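N-terminal acetyltransferase B complex subunit MDM20 (Candida albicans, PDB 5K04) probably serves as the non-catalytic, auxiliary subunit of the NatB N-terminal acetyltransferase, pairing with the subunit NAT3 in a complex that binds coenzyme A. Local coordinates at residues Gln441-Asn446 with Thr547-Phe552. Residues are numbered along the deposited sequence; the frame is centred on the assembly and turned at random.
Sequences QHETLN and TDNRDF
The carboxylate oxygen OE2 of E443 accepts from two donors, N549 of the loop 547-552 and a water. N549 ND2 reaches E443 OE2 over 2.8 Å, nearly within its own amide plane but 35° above that of the carboxylate, and the water lying 2.7 Å from E443 OE2 donates the second bond. The same water accepts from the backbone N of N549, so the carboxylate holds N549 directly through its side chain and, by way of the water, through its backbone N. E443 gets there by a bend at chi2 (74°), which swings the carboxylate toward the loop although its CB does not point that way. Its other oxygen, OE1, is bound by S505 and Y469, and N549 OD1 accepts from R501, bonds that should limit the rotation of both flat groups.

One residue on in the helix and two on in the loop, the contact passes to the backbone. D551 N donates to T444 O at 2.8 Å, on a lone pair in the carbonyl plane, near the C-terminal end of helix 440-445. Beside this bond T444 CG2 rests 3.3 Å from N549 O, and a methyl of L445, CD2, lies 3.9 Å from D551 CB as the two side chains run alongside each other. D551 OD2 is hydrogen-bonded to S554 OG and, like T444 OG1, accepts from N16 ND2 of the NAT3 chain. Within the loop, D548 OD1 accepts from R550 N, and the guanidinium of R550 grips D548 side-on through NE and NH2, the latter at 2.7 Å from D548 OD2; R550 also pairs with D571. The loop that follows helix 539-542 is thus fastened to a short helix at the NAT3 interface of this TPR-clan subunit, its turn at D548 being an Asx turn.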
# COMPACT_ATOMS: atom_id res chain seq x y z
N GLN A 441 -5.76 2.57 -0.34
CA GLN A 441 -6.30 1.32 -0.87
C GLN A 441 -6.15 1.24 -2.39
O GLN A 441 -6.05 0.14 -2.94
CB GLN A 441 -7.76 1.17 -0.46
CG GLN A 441 -7.98 1.17 1.04
CD GLN A 441 -9.43 0.88 1.39
OE1 GLN A 441 -10.33 1.61 0.98
NE2 GLN A 441 -9.66 -0.20 2.13
N HIS A 442 -6.12 2.38 -3.09
CA HIS A 442 -5.84 2.33 -4.53
C HIS A 442 -4.45 1.77 -4.80
O HIS A 442 -4.25 1.01 -5.75
CB HIS A 442 -5.96 3.72 -5.17
CG HIS A 442 -7.35 4.26 -5.20
ND1 HIS A 442 -8.40 3.60 -5.79
CD2 HIS A 442 -7.87 5.42 -4.72
CE1 HIS A 442 -9.50 4.32 -5.68
NE2 HIS A 442 -9.20 5.44 -5.04
N GLU A 443 -3.47 2.11 -3.94
CA GLU A 443 -2.12 1.60 -4.16
C GLU A 443 -2.07 0.09 -3.98
O GLU A 443 -1.30 -0.59 -4.67
CB GLU A 443 -1.13 2.32 -3.23
CG GLU A 443 0.18 1.58 -3.00
CD GLU A 443 1.13 1.62 -4.18
OE1 GLU A 443 0.93 2.46 -5.09
OE2 GLU A 443 2.08 0.82 -4.19
N THR A 444 -2.94 -0.47 -3.13
CA THR A 444 -2.90 -1.90 -2.85
C THR A 444 -3.91 -2.72 -3.65
O THR A 444 -3.70 -3.93 -3.80
CB THR A 444 -3.09 -2.17 -1.34
OG1 THR A 444 -4.35 -1.66 -0.88
CG2 THR A 444 -1.98 -1.51 -0.54
N LEU A 445 -4.96 -2.09 -4.21
CA LEU A 445 -6.09 -2.81 -4.82
C LEU A 445 -6.35 -2.47 -6.29
O LEU A 445 -7.16 -3.14 -6.94
CB LEU A 445 -7.37 -2.55 -4.01
CG LEU A 445 -7.26 -3.08 -2.57
CD1 LEU A 445 -8.47 -2.70 -1.73
CD2 LEU A 445 -7.03 -4.62 -2.58
N ASN A 446 -5.74 -1.40 -6.78
CA ASN A 446 -5.69 -0.95 -8.16
C ASN A 446 -5.76 -2.05 -9.21
O ASN A 446 -6.49 -1.96 -10.20
CB ASN A 446 -4.35 -0.24 -8.30
CG ASN A 446 -4.28 0.66 -9.42
OD1 ASN A 446 -5.02 0.50 -10.38
ND2 ASN A 446 -3.37 1.62 -9.34
N THR A 547 8.56 -0.69 -6.87
CA THR A 547 8.15 -1.35 -5.65
C THR A 547 6.75 -1.96 -5.83
O THR A 547 5.99 -1.59 -6.73
CB THR A 547 8.18 -0.38 -4.47
OG1 THR A 547 7.44 0.80 -4.79
CG2 THR A 547 9.59 0.05 -4.18
N ASP A 548 6.45 -2.95 -5.00
CA ASP A 548 5.20 -3.69 -5.08
C ASP A 548 4.58 -3.73 -3.69
O ASP A 548 5.10 -4.38 -2.79
CB ASP A 548 5.40 -5.10 -5.64
CG ASP A 548 4.07 -5.83 -5.94
OD1 ASP A 548 2.99 -5.29 -5.61
OD2 ASP A 548 4.10 -6.95 -6.50
N ASN A 549 3.45 -3.05 -3.55
CA ASN A 549 2.66 -3.04 -2.34
C ASN A 549 1.25 -3.60 -2.57
O ASN A 549 0.37 -3.44 -1.72
CB ASN A 549 2.58 -1.62 -1.78
CG ASN A 549 3.94 -0.96 -1.70
OD1 ASN A 549 4.86 -1.49 -1.07
ND2 ASN A 549 4.09 0.19 -2.37
N ARG A 550 1.04 -4.27 -3.70
CA ARG A 550 -0.28 -4.81 -4.00
C ARG A 550 -0.70 -5.86 -2.98
O ARG A 550 0.13 -6.57 -2.40
CB ARG A 550 -0.27 -5.39 -5.42
CG ARG A 550 -0.18 -4.27 -6.46
CD ARG A 550 0.03 -4.84 -7.84
NE ARG A 550 1.24 -5.65 -7.87
CZ ARG A 550 1.74 -6.18 -8.98
NH1 ARG A 550 1.12 -5.98 -10.14
NH2 ARG A 550 2.87 -6.89 -8.93
N ASP A 551 -2.01 -5.96 -2.77
CA ASP A 551 -2.65 -6.83 -1.78
C ASP A 551 -3.22 -8.05 -2.49
O ASP A 551 -4.31 -8.00 -3.05
CB ASP A 551 -3.74 -6.05 -1.05
CG ASP A 551 -4.53 -6.88 -0.05
OD1 ASP A 551 -4.22 -8.07 0.16
OD2 ASP A 551 -5.47 -6.32 0.52
N PHE A 552 -2.47 -9.15 -2.47
CA PHE A 552 -2.89 -10.44 -3.00
C PHE A 552 -3.37 -11.39 -1.91
O PHE A 552 -3.46 -12.60 -2.13
CB PHE A 552 -1.73 -11.10 -3.77
CG PHE A 552 -1.23 -10.29 -4.93
CD1 PHE A 552 -2.06 -10.03 -6.01
CD2 PHE A 552 0.05 -9.78 -4.94
CE1 PHE A 552 -1.60 -9.28 -7.09
CE2 PHE A 552 0.51 -9.02 -6.00
CZ PHE A 552 -0.31 -8.77 -7.08
O HOH W 1 2.39 -1.37 -5.76